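Local coordinates for protein peptide ABC transporter permease (Staphylococcus hominis, PDB 6EXS) that probably imports peptides across the membrane as a POT-family transporter, and binds a thioalcohol-conjugated peptide, a precursor of human underarm odour, at residues A78-D82 with R83-T87; G113-S116 with S117-F120; K220-Y223 with G224-G228; Y267-T270 with M271-K275. One frame throughout, in Å; residues are numbered along the deposited sequence.

Contact 1: A78-D82 with R83-T87. With OLC ((2R)-2,3-dihydroxypropyl (9Z)-octadec-9-enoate), chain D.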
loop_
_atom_site.group_PDB
_atom_site.type_symbol
_atom_site.label_atom_id
_atom_site.label_comp_id
_atom_site.label_asym_id
_atom_site.label_seq_id
_atom_site.Cartn_x
_atom_site.Cartn_y
_atom_site.Cartn_z
ATOM N N ALA A 78 3.674 -14.650 1.964
ATOM C CA ALA A 78 4.100 -15.302 0.721
ATOM C C ALA A 78 4.881 -16.582 1.051
ATOM O O ALA A 78 4.737 -17.560 0.332
ATOM C CB ALA A 78 4.951 -14.357 -0.111
ATOM N N TRP A 79 5.674 -16.577 2.157
ATOM C CA TRP A 79 6.452 -17.710 2.675
ATOM C C TRP A 79 5.502 -18.833 3.111
ATOM O O TRP A 79 5.737 -19.989 2.745
ATOM C CB TRP A 79 7.347 -17.273 3.855
ATOM C CG TRP A 79 8.219 -18.363 4.428
ATOM C CD1 TRP A 79 9.512 -18.641 4.086
ATOM C CD2 TRP A 79 7.872 -19.292 5.473
ATOM N NE1 TRP A 79 9.996 -19.675 4.857
ATOM C CE2 TRP A 79 9.001 -20.118 5.690
ATOM C CE3 TRP A 79 6.707 -19.525 6.228
ATOM C CZ2 TRP A 79 9.005 -21.147 6.645
ATOM C CZ3 TRP A 79 6.715 -20.537 7.178
ATOM C CH2 TRP A 79 7.849 -21.342 7.372
ATOM N N ILE A 80 4.435 -18.489 3.893
ATOM C CA ILE A 80 3.379 -19.405 4.375
ATOM C C ILE A 80 2.784 -20.146 3.181
ATOM O O ILE A 80 2.751 -21.372 3.184
ATOM C CB ILE A 80 2.287 -18.666 5.220
ATOM C CG1 ILE A 80 2.850 -18.252 6.601
ATOM C CG2 ILE A 80 1.004 -19.523 5.363
ATOM C CD1 ILE A 80 2.051 -17.205 7.340
ATOM N N ALA A 81 2.372 -19.402 2.148
ATOM C CA ALA A 81 1.824 -19.965 0.918
ATOM C C ALA A 81 2.835 -20.880 0.224
ATOM O O ALA A 81 2.465 -21.969 -0.211
ATOM C CB ALA A 81 1.428 -18.848 -0.030
ATOM N N ASP A 82 4.104 -20.432 0.129
ATOM C CA ASP A 82 5.178 -21.141 -0.562
ATOM C C ASP A 82 5.635 -22.407 0.128
ATOM O O ASP A 82 6.083 -23.324 -0.551
ATOM C CB ASP A 82 6.378 -20.206 -0.786
ATOM C CG ASP A 82 7.377 -20.742 -1.790
ATOM O OD1 ASP A 82 7.127 -20.600 -3.003
ATOM O OD2 ASP A 82 8.404 -21.317 -1.359
ATOM N N ARG A 83 5.543 -22.456 1.468
ATOM C CA ARG A 83 6.055 -23.585 2.238
ATOM C C ARG A 83 5.010 -24.411 3.005
ATOM O O ARG A 83 5.342 -25.524 3.428
ATOM C CB ARG A 83 7.159 -23.104 3.204
ATOM C CG ARG A 83 8.235 -22.250 2.527
ATOM C CD ARG A 83 9.636 -22.564 2.983
ATOM N NE ARG A 83 10.019 -23.926 2.614
ATOM C CZ ARG A 83 11.148 -24.515 2.983
ATOM N NH1 ARG A 83 12.029 -23.866 3.730
ATOM N NH2 ARG A 83 11.397 -25.766 2.625
ATOM N N ILE A 84 3.770 -23.903 3.188
ATOM C CA ILE A 84 2.765 -24.588 4.007
ATOM C C ILE A 84 1.420 -24.850 3.309
ATOM O O ILE A 84 1.043 -26.007 3.185
ATOM C CB ILE A 84 2.557 -23.818 5.369
ATOM C CG1 ILE A 84 3.867 -23.730 6.184
ATOM C CG2 ILE A 84 1.413 -24.424 6.220
ATOM C CD1 ILE A 84 3.884 -22.678 7.289
ATOM N N THR A 85 0.662 -23.798 2.940
ATOM C CA THR A 85 -0.715 -23.914 2.420
ATOM C C THR A 85 -0.922 -23.915 0.902
ATOM O O THR A 85 -1.945 -24.411 0.429
ATOM C CB THR A 85 -1.590 -22.768 2.995
ATOM O OG1 THR A 85 -1.180 -21.535 2.402
ATOM C CG2 THR A 85 -1.524 -22.663 4.524
ATOM N N GLY A 86 -0.016 -23.279 0.175
ATOM C CA GLY A 86 -0.185 -23.026 -1.243
ATOM C C GLY A 86 -0.761 -21.632 -1.327
ATOM O O GLY A 86 -1.152 -21.070 -0.300
ATOM N N THR A 87 -0.822 -21.048 -2.522
ATOM C CA THR A 87 -1.329 -19.681 -2.671
ATOM C C THR A 87 -2.851 -19.621 -2.527
ATOM O O THR A 87 -3.357 -18.629 -2.008
ATOM C CB THR A 87 -0.805 -19.028 -3.956
ATOM O OG1 THR A 87 -1.142 -19.852 -5.066
ATOM C CG2 THR A 87 0.707 -18.823 -3.929
HETATM C C24 OLC D . 12.080 -15.327 2.137
HETATM C C6 OLC D . 5.738 -16.656 9.794
HETATM C C5 OLC D . 7.221 -16.343 9.687
HETATM C C4 OLC D . 7.920 -17.062 8.545
HETATM C C3 OLC D . 9.419 -16.823 8.472
HETATM C C2 OLC D . 9.813 -15.595 7.654
HETATM C C21 OLC D . 10.457 -15.280 4.047
HETATM C C1 OLC D . 10.508 -15.917 6.362
HETATM C C22 OLC D . 11.771 -14.764 3.509
HETATM O O19 OLC D . 11.166 -16.907 6.165
HETATM O O25 OLC D . 13.297 -14.809 1.618
HETATM O O23 OLC D . 11.709 -13.337 3.435
HETATM O O20 OLC D . 10.310 -14.947 5.452
HETATM O O HOH W 1 12.535 -20.887 4.172
#
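The indole of Trp79 is held between an arginine chain and a lipid. Over one face comes Arg83, whose CG lies 3.9 Å from the centroid of the five-membered ring in a CH-pi contact. The opposite face carries the monoolein of chain D: its C4 rides 3.6 Å above the ring plane, offset toward the rim, while its ester oxygen O19 comes to 3.2 Å from CD1 of Trp79. At the edge, in the ring plane, a water accepts hydrogen bonds from Trp79 NE1, at 2.9 Å, and from Arg83 NH1, which ties the guanidinium to the indole although the two planes stand 78° apart. Ile84 approaches obliquely, its CD1 3.6 Å from CZ3 of Trp79. With CG of Trp79 set anti to its own backbone nitrogen (chi1 -178°), the ring reaches forward along the next turn.

The sequence and position, with Asp82 and Arg83 side by side, are consistent with motif A of the major facilitator superfamily, between the second and third transmembrane helices. The axes of the short segments 78-82 and 83-87 stand 99° apart, with a wide pi-type turn at 83-85. Ile80 O takes two backbone donors there, Ile84 N at 2.7 Å and Thr85 N at 3.2 Å. Just beyond, Thr85 OG1 donates a hydrogen bond to Gly86 O, 2.7 Å away, in the carbonyl plane on a lone pair. Ala81 CB lies against Thr87 CG2. Arg83 NE bonds Asn213 O of the loop before helix 217-243, and NH2 forms a salt bridge with Glu219 on that helix.

Contact 2: G113-S116 with S117-F120. With OLC ((2R)-2,3-dihydroxypropyl (9Z)-octadec-9-enoate), chain E; OLC ((2R)-2,3-dihydroxypropyl (9Z)-octadec-9-enoate), chain N.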
loop_
_atom_site.group_PDB
_atom_site.type_symbol
_atom_site.label_atom_id
_atom_site.label_comp_id
_atom_site.label_asym_id
_atom_site.label_seq_id
_atom_site.Cartn_x
_atom_site.Cartn_y
_atom_site.Cartn_z
ATOM N N GLY A 113 -12.314 -2.990 19.384
ATOM C CA GLY A 113 -12.813 -3.181 18.024
ATOM C C GLY A 113 -11.896 -2.616 16.965
ATOM O O GLY A 113 -11.810 -3.174 15.871
ATOM N N LEU A 114 -11.178 -1.518 17.289
ATOM C CA LEU A 114 -10.220 -0.882 16.391
ATOM C C LEU A 114 -8.934 -1.693 16.291
ATOM O O LEU A 114 -8.527 -2.034 15.177
ATOM C CB LEU A 114 -9.940 0.579 16.813
ATOM C CG LEU A 114 -8.694 1.275 16.232
ATOM C CD1 LEU A 114 -8.885 1.653 14.788
ATOM C CD2 LEU A 114 -8.330 2.497 17.036
ATOM N N PHE A 115 -8.293 -2.017 17.436
ATOM C CA PHE A 115 -7.031 -2.775 17.395
ATOM C C PHE A 115 -7.220 -4.250 16.951
ATOM O O PHE A 115 -6.360 -4.756 16.230
ATOM C CB PHE A 115 -6.230 -2.636 18.698
ATOM C CG PHE A 115 -5.711 -1.222 18.890
ATOM C CD1 PHE A 115 -4.620 -0.756 18.161
ATOM C CD2 PHE A 115 -6.332 -0.348 19.777
ATOM C CE1 PHE A 115 -4.159 0.563 18.319
ATOM C CE2 PHE A 115 -5.872 0.970 19.934
ATOM C CZ PHE A 115 -4.790 1.417 19.203
ATOM N N SER A 116 -8.357 -4.901 17.298
ATOM C CA SER A 116 -8.642 -6.272 16.853
ATOM C C SER A 116 -8.889 -6.319 15.341
ATOM O O SER A 116 -8.452 -7.262 14.677
ATOM C CB SER A 116 -9.817 -6.867 17.613
ATOM O OG SER A 116 -10.986 -6.095 17.405
ATOM N N SER A 117 -9.544 -5.276 14.792
ATOM C CA SER A 117 -9.792 -5.104 13.352
ATOM C C SER A 117 -8.451 -5.001 12.614
ATOM O O SER A 117 -8.251 -5.679 11.607
ATOM C CB SER A 117 -10.602 -3.836 13.114
ATOM O OG SER A 117 -10.693 -3.490 11.744
ATOM N N MET A 118 -7.535 -4.150 13.124
ATOM C CA MET A 118 -6.200 -3.939 12.564
ATOM C C MET A 118 -5.427 -5.244 12.514
ATOM O O MET A 118 -4.886 -5.565 11.469
ATOM C CB MET A 118 -5.442 -2.872 13.356
ATOM C CG MET A 118 -5.742 -1.460 12.887
ATOM S SD MET A 118 -5.117 -0.146 13.964
ATOM C CE MET A 118 -3.302 -0.582 14.065
ATOM N N PHE A 119 -5.469 -6.031 13.609
ATOM C CA PHE A 119 -4.827 -7.333 13.762
ATOM C C PHE A 119 -5.268 -8.330 12.662
ATOM O O PHE A 119 -4.409 -8.911 11.997
ATOM C CB PHE A 119 -5.092 -7.895 15.184
ATOM C CG PHE A 119 -4.710 -9.340 15.414
ATOM C CD1 PHE A 119 -3.389 -9.698 15.648
ATOM C CD2 PHE A 119 -5.673 -10.343 15.394
ATOM C CE1 PHE A 119 -3.037 -11.037 15.858
ATOM C CE2 PHE A 119 -5.321 -11.681 15.596
ATOM C CZ PHE A 119 -4.006 -12.019 15.823
ATOM N N PHE A 120 -6.595 -8.508 12.474
ATOM C CA PHE A 120 -7.158 -9.424 11.478
ATOM C C PHE A 120 -6.904 -8.957 10.038
ATOM O O PHE A 120 -6.622 -9.787 9.170
ATOM C CB PHE A 120 -8.658 -9.666 11.740
ATOM C CG PHE A 120 -8.967 -10.578 12.908
ATOM C CD1 PHE A 120 -8.702 -11.940 12.840
ATOM C CD2 PHE A 120 -9.567 -10.082 14.056
ATOM C CE1 PHE A 120 -8.992 -12.783 13.916
ATOM C CE2 PHE A 120 -9.851 -10.923 15.136
ATOM C CZ PHE A 120 -9.564 -12.269 15.057
HETATM C C10 OLC E . -8.319 -11.121 18.875
HETATM C C9 OLC E . -7.114 -10.577 18.784
HETATM C C11 OLC E . -9.642 -10.408 18.809
HETATM C C8 OLC E . -6.792 -9.122 18.602
HETATM C C24 OLC E . -8.007 -0.680 26.094
HETATM C C12 OLC E . -10.856 -11.333 18.842
HETATM C C7 OLC E . -5.882 -8.551 19.686
HETATM C C13 OLC E . -12.175 -10.613 18.599
HETATM C C6 OLC E . -5.892 -7.029 19.767
HETATM C C5 OLC E . -7.020 -6.442 20.610
HETATM C C4 OLC E . -6.703 -6.319 22.096
HETATM C C3 OLC E . -6.007 -5.023 22.496
HETATM C C2 OLC E . -6.980 -3.906 22.865
HETATM C C21 OLC E . -6.856 -0.336 23.855
HETATM C C1 OLC E . -6.335 -2.591 23.201
HETATM C C22 OLC E . -6.868 -0.023 25.339
HETATM O O19 OLC E . -5.162 -2.343 23.090
HETATM O O25 OLC E . -9.261 -0.074 25.793
HETATM O O23 OLC E . -5.610 -0.382 25.918
HETATM O O20 OLC E . -7.249 -1.715 23.642
HETATM C C24 OLC N . -4.599 4.512 21.833
HETATM C C5 OLC N . -2.048 -3.890 20.886
HETATM C C4 OLC N . -1.751 -2.425 20.601
HETATM C C3 OLC N . -2.184 -1.490 21.717
HETATM C C2 OLC N . -1.891 -0.020 21.435
HETATM C C21 OLC N . -2.820 3.193 23.037
HETATM C C1 OLC N . -2.354 0.901 22.530
HETATM C C22 OLC N . -4.279 3.596 22.991
HETATM O O19 OLC N . -2.503 0.575 23.681
HETATM O O25 OLC N . -4.167 5.836 22.107
HETATM O O23 OLC N . -5.126 2.446 22.960
HETATM O O20 OLC N . -2.583 2.142 22.067
#
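Phe115 and Met118 form a Met-aromatic contact on the membrane helix 110-137, one turn apart. SD of Met118 sits 5.1 Å from the centroid of the Phe115 ring and 46° off its normal, an oblique approach. The same sulfur is 4.3 Å from Leu114 CD1, so a leucine and a phenylalanine share one thioether. Met118 bends at its last torsion (chi3 55°), which turns CE out of the line of the chain. The Phe115 ring has Leu114 CD2 over one face and C2 of the chain N monoolein over the other.

On the far flank, Ser116 O accepts from Phe120 N at 3.1 Å and meets Phe119 at the edge of its ring; CD2 of Phe120 comes to 3.1 Å from this oxygen as well. Phe119 puts CD2 over the centre of the Phe120 ring, 4.0 Å above its plane. Along this flank runs the oleoyl chain of the chain E monoolein, with C8 3.6 Å from Phe119 CD2 and C11 close to both Ser116 CB and Phe120 CE2. The helix therefore shows its aromatic side to lipid.

Its hydroxyls turn to protein carbonyls: Ser116 OG bonds Phe112 O within the helix, and Ser117 OG bonds Gly101 O of helix 74-106. Met118 packs on Ile62 and Tyr66 of helix 56-72, and Leu114 on Leu39 and Met43 of helix 16-44.

Contact 3: K220-Y223 with G224-G228. With OLC ((2R)-2,3-dihydroxypropyl (9Z)-octadec-9-enoate), chain D.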
loop_
_atom_site.group_PDB
_atom_site.type_symbol
_atom_site.label_atom_id
_atom_site.label_comp_id
_atom_site.label_asym_id
_atom_site.label_seq_id
_atom_site.Cartn_x
_atom_site.Cartn_y
_atom_site.Cartn_z
ATOM N N LYS A 220 9.493 -28.234 10.004
ATOM C CA LYS A 220 8.232 -27.921 10.692
ATOM C C LYS A 220 8.497 -27.699 12.191
ATOM O O LYS A 220 7.930 -26.782 12.792
ATOM C CB LYS A 220 7.196 -29.042 10.495
ATOM C CG LYS A 220 6.547 -29.056 9.115
ATOM C CD LYS A 220 5.441 -30.096 9.021
ATOM C CE LYS A 220 5.141 -30.505 7.598
ATOM N NZ LYS A 220 6.089 -31.542 7.100
ATOM N N ARG A 221 9.389 -28.524 12.773
ATOM C CA ARG A 221 9.797 -28.452 14.177
ATOM C C ARG A 221 10.703 -27.226 14.419
ATOM O O ARG A 221 10.540 -26.542 15.432
ATOM C CB ARG A 221 10.499 -29.756 14.615
ATOM C CG ARG A 221 9.654 -31.020 14.452
ATOM C CD ARG A 221 9.335 -31.693 15.775
ATOM N NE ARG A 221 8.079 -31.208 16.351
ATOM C CZ ARG A 221 7.576 -31.607 17.517
ATOM N NH1 ARG A 221 8.220 -32.505 18.253
ATOM N NH2 ARG A 221 6.429 -31.109 17.957
ATOM N N LYS A 222 11.633 -26.940 13.472
ATOM C CA LYS A 222 12.582 -25.820 13.533
ATOM C C LYS A 222 11.873 -24.466 13.486
ATOM O O LYS A 222 11.996 -23.691 14.438
ATOM C CB LYS A 222 13.646 -25.935 12.417
ATOM C CG LYS A 222 14.685 -24.805 12.390
ATOM C CD LYS A 222 15.590 -24.875 11.159
ATOM C CE LYS A 222 14.997 -24.190 9.950
ATOM N NZ LYS A 222 15.678 -24.595 8.694
ATOM N N TYR A 223 11.141 -24.187 12.388
ATOM C CA TYR A 223 10.412 -22.930 12.196
ATOM C C TYR A 223 9.342 -22.702 13.257
ATOM O O TYR A 223 9.166 -21.567 13.696
ATOM C CB TYR A 223 9.813 -22.826 10.782
ATOM C CG TYR A 223 10.836 -22.563 9.701
ATOM C CD1 TYR A 223 11.400 -21.302 9.539
ATOM C CD2 TYR A 223 11.210 -23.564 8.811
ATOM C CE1 TYR A 223 12.333 -21.050 8.535
ATOM C CE2 TYR A 223 12.142 -23.327 7.804
ATOM C CZ TYR A 223 12.701 -22.068 7.669
ATOM O OH TYR A 223 13.615 -21.834 6.671
ATOM N N GLY A 224 8.670 -23.778 13.668
ATOM C CA GLY A 224 7.638 -23.750 14.695
ATOM C C GLY A 224 8.142 -23.179 16.005
ATOM O O GLY A 224 7.485 -22.318 16.595
ATOM N N MET A 225 9.344 -23.622 16.437
ATOM C CA MET A 225 9.990 -23.151 17.663
ATOM C C MET A 225 10.380 -21.672 17.570
ATOM O O MET A 225 10.020 -20.906 18.461
ATOM C CB MET A 225 11.195 -24.033 18.058
ATOM C CG MET A 225 10.809 -25.403 18.633
ATOM S SD MET A 225 9.715 -25.374 20.089
ATOM C CE MET A 225 10.883 -24.991 21.383
ATOM N N ILE A 226 11.074 -21.274 16.475
ATOM C CA ILE A 226 11.515 -19.892 16.203
ATOM C C ILE A 226 10.326 -18.921 16.201
ATOM O O ILE A 226 10.376 -17.913 16.906
ATOM C CB ILE A 226 12.383 -19.792 14.908
ATOM C CG1 ILE A 226 13.636 -20.694 15.000
ATOM C CG2 ILE A 226 12.782 -18.337 14.608
ATOM C CD1 ILE A 226 14.191 -21.186 13.647
ATOM N N ILE A 227 9.258 -19.236 15.438
ATOM C CA ILE A 227 8.045 -18.406 15.365
ATOM C C ILE A 227 7.337 -18.424 16.730
ATOM O O ILE A 227 6.923 -17.371 17.208
ATOM C CB ILE A 227 7.118 -18.786 14.166
ATOM C CG1 ILE A 227 7.853 -18.610 12.808
ATOM C CG2 ILE A 227 5.806 -17.975 14.177
ATOM C CD1 ILE A 227 7.371 -19.554 11.675
ATOM N N GLY A 228 7.284 -19.599 17.359
ATOM C CA GLY A 228 6.703 -19.788 18.683
ATOM C C GLY A 228 7.326 -18.875 19.720
ATOM O O GLY A 228 6.603 -18.192 20.444
HETATM C C24 OLC D . 12.080 -15.327 2.137
HETATM C C6 OLC D . 5.738 -16.656 9.794
HETATM C C5 OLC D . 7.221 -16.343 9.687
HETATM C C4 OLC D . 7.920 -17.062 8.545
HETATM C C3 OLC D . 9.419 -16.823 8.472
HETATM C C2 OLC D . 9.813 -15.595 7.654
HETATM C C21 OLC D . 10.457 -15.280 4.047
HETATM C C1 OLC D . 10.508 -15.917 6.362
HETATM C C22 OLC D . 11.771 -14.764 3.509
HETATM O O19 OLC D . 11.166 -16.907 6.165
HETATM O O25 OLC D . 13.297 -14.809 1.618
HETATM O O23 OLC D . 11.709 -13.337 3.435
HETATM O O20 OLC D . 10.310 -14.947 5.452
#
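Ile227 can be followed outward from its backbone, lying back over the preceding turn. CB is 3.5 Å from Tyr223 O. CG1, placed anti to the carbonyl carbon of its own residue (chi1 -60°), passes the same oxygen and also comes near C5 of the chain D monoolein. At the tip, CD1 touches that lipid carbon at 3.8 Å and also meets CB of Tyr223, 4.2 Å away. Tyr223 O, brushed by all three of these carbons, is also the acceptor of Ile227 N in a nearly straight bond of 2.9 Å (172° at the hydrogen).

A second pair runs alongside on the next face of the helix. Lys222 and Ile226 lie side by side and point the same way, CG of the lysine 3.9 Å from CD1 of the isoleucine. Farther out, Lys222 bends at chi3 (86°), and its CE sits 3.7 Å above the plane of the Tyr223 ring, toward the rim. Along the helix, Ile226 N bonds Lys222 O at 3.3 Å. Met225 lays CG against Arg221 O at 3.4 Å. Lys220 sends its NZ to Leu215 O, and the Tyr223 ring meets Trp79 of helix 74-106.

Basic side chains thus gather on the first turns of helix 217-243, and apolar ones take over within a turn. Such a change is consistent with a helix passing from the aqueous boundary into lipid.

Contact 4: Y267-T270 with M271-K275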
loop_
_atom_site.group_PDB
_atom_site.type_symbol
_atom_site.label_atom_id
_atom_site.label_comp_id
_atom_site.label_asym_id
_atom_site.label_seq_id
_atom_site.Cartn_x
_atom_site.Cartn_y
_atom_site.Cartn_z
ATOM N N TYR A 267 17.893 -7.215 3.707
ATOM C CA TYR A 267 17.686 -7.652 2.329
ATOM C C TYR A 267 18.847 -7.307 1.416
ATOM O O TYR A 267 19.347 -8.207 0.740
ATOM C CB TYR A 267 16.342 -7.152 1.765
ATOM C CG TYR A 267 15.185 -8.039 2.176
ATOM C CD1 TYR A 267 14.864 -9.183 1.445
ATOM C CD2 TYR A 267 14.454 -7.779 3.332
ATOM C CE1 TYR A 267 13.832 -10.028 1.843
ATOM C CE2 TYR A 267 13.431 -8.627 3.748
ATOM C CZ TYR A 267 13.117 -9.745 2.994
ATOM O OH TYR A 267 12.103 -10.577 3.385
ATOM N N PHE A 268 19.299 -6.037 1.406
ATOM C CA PHE A 268 20.426 -5.637 0.561
ATOM C C PHE A 268 21.729 -6.339 0.973
ATOM O O PHE A 268 22.480 -6.765 0.094
ATOM C CB PHE A 268 20.584 -4.103 0.476
ATOM C CG PHE A 268 19.628 -3.408 -0.475
ATOM C CD1 PHE A 268 19.796 -3.503 -1.854
ATOM C CD2 PHE A 268 18.577 -2.634 0.009
ATOM C CE1 PHE A 268 18.910 -2.864 -2.730
ATOM C CE2 PHE A 268 17.695 -1.993 -0.868
ATOM C CZ PHE A 268 17.869 -2.113 -2.230
ATOM N N THR A 269 21.957 -6.513 2.297
ATOM C CA THR A 269 23.132 -7.193 2.861
ATOM C C THR A 269 23.180 -8.662 2.428
ATOM O O THR A 269 24.216 -9.087 1.921
ATOM C CB THR A 269 23.216 -6.994 4.385
ATOM O OG1 THR A 269 23.231 -5.592 4.672
ATOM C CG2 THR A 269 24.439 -7.652 5.002
ATOM N N THR A 270 22.063 -9.418 2.590
ATOM C CA THR A 270 21.940 -10.839 2.195
ATOM C C THR A 270 22.253 -11.055 0.706
ATOM O O THR A 270 22.926 -12.026 0.361
ATOM C CB THR A 270 20.543 -11.380 2.566
ATOM O OG1 THR A 270 20.353 -11.255 3.976
ATOM C CG2 THR A 270 20.336 -12.829 2.154
ATOM N N MET A 271 21.770 -10.147 -0.161
ATOM C CA MET A 271 21.974 -10.216 -1.604
ATOM C C MET A 271 23.403 -9.880 -2.023
ATOM O O MET A 271 23.962 -10.586 -2.866
ATOM C CB MET A 271 20.943 -9.364 -2.351
ATOM C CG MET A 271 19.582 -10.009 -2.389
ATOM S SD MET A 271 18.455 -9.230 -3.554
ATOM C CE MET A 271 17.802 -7.917 -2.535
ATOM N N LEU A 272 24.008 -8.842 -1.415
ATOM C CA LEU A 272 25.387 -8.439 -1.715
ATOM C C LEU A 272 26.428 -9.420 -1.146
ATOM O O LEU A 272 27.586 -9.392 -1.575
ATOM C CB LEU A 272 25.679 -7.001 -1.221
ATOM C CG LEU A 272 24.962 -5.817 -1.905
ATOM C CD1 LEU A 272 25.091 -4.560 -1.066
ATOM C CD2 LEU A 272 25.500 -5.552 -3.311
ATOM N N ARG A 273 26.016 -10.279 -0.186
ATOM C CA ARG A 273 26.881 -11.260 0.488
ATOM C C ARG A 273 26.715 -12.709 0.002
ATOM O O ARG A 273 27.551 -13.558 0.332
ATOM C CB ARG A 273 26.693 -11.185 2.012
ATOM C CG ARG A 273 27.691 -10.265 2.704
ATOM C CD ARG A 273 27.225 -9.799 4.072
ATOM N NE ARG A 273 26.868 -10.899 4.974
ATOM C CZ ARG A 273 27.707 -11.484 5.823
ATOM N NH1 ARG A 273 28.973 -11.089 5.894
ATOM N NH2 ARG A 273 27.290 -12.471 6.604
ATOM N N SER A 274 25.650 -12.989 -0.774
ATOM C CA SER A 274 25.348 -14.324 -1.300
ATOM C C SER A 274 26.451 -14.900 -2.200
ATOM O O SER A 274 27.099 -14.157 -2.939
ATOM C CB SER A 274 24.012 -14.322 -2.033
ATOM O OG SER A 274 23.597 -15.644 -2.334
ATOM N N LYS A 275 26.658 -16.227 -2.116
ATOM C CA LYS A 275 27.656 -16.983 -2.891
ATOM C C LYS A 275 27.135 -17.297 -4.302
ATOM O O LYS A 275 27.932 -17.434 -5.232
ATOM C CB LYS A 275 28.015 -18.298 -2.171
ATOM C CG LYS A 275 28.623 -18.119 -0.775
ATOM C CD LYS A 275 28.287 -19.284 0.168
ATOM C CE LYS A 275 26.973 -19.097 0.903
ATOM N NZ LYS A 275 26.620 -20.284 1.727
#
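Leu272 N donates to Phe268 O at 3.0 Å, with 158° at the hydrogen, and the leucine side chain closes over the same oxygen: its CG is only 3.3 Å away. One residue earlier the pattern recurs, as Met271 N bonds Tyr267 O at 3.2 Å. Met271 bends at chi3 (-86°), and that bend brings its CE back to 3.6 Å from Tyr267 O, so the chain curls round the carbonyl.

Thr269 and Arg273 lie side by side and point the same way. The methyl CG2 of the threonine rests 3.6 Å from CD of the arginine, a contact with the aliphatic part of the chain, while Thr269 OG1 bonds Ile265 O. Beneath them the backbone bond from Arg273 N to Thr269 O is weak. Thr270 likewise sends its hydroxyl to Ile266 O.

Phe268 and Leu272 pack on helix 279-302, and Tyr267 and Met271 on helix 430-451; Tyr267 OH also bonds a monoolein. These last turns of helix 249-273 suit the second of the two extra helices that bacterial POT transporters carry between their six-helix halves.

Along the chain the four contacts follow one another without nesting, on helices 74-106, 110-137, 217-243 and 249-273. Contacts 1 and 3 have centres 15 Å apart and touch, Trp79 of one meeting Tyr223 of the other, and both border the same monoolein, which Tyr267 of contact 4 also bonds. Contacts 1 and 4 nevertheless stay about 8 Å apart at their nearest atoms. Contact 2 sits 24 Å from contact 1 and 35 Å from contact 4, centre to centre, with two monooleins of its own. By the family's topology the first two probably lie in the amino-terminal bundle and the last two on the inserted helix pair, so the same monoolein is touched from both.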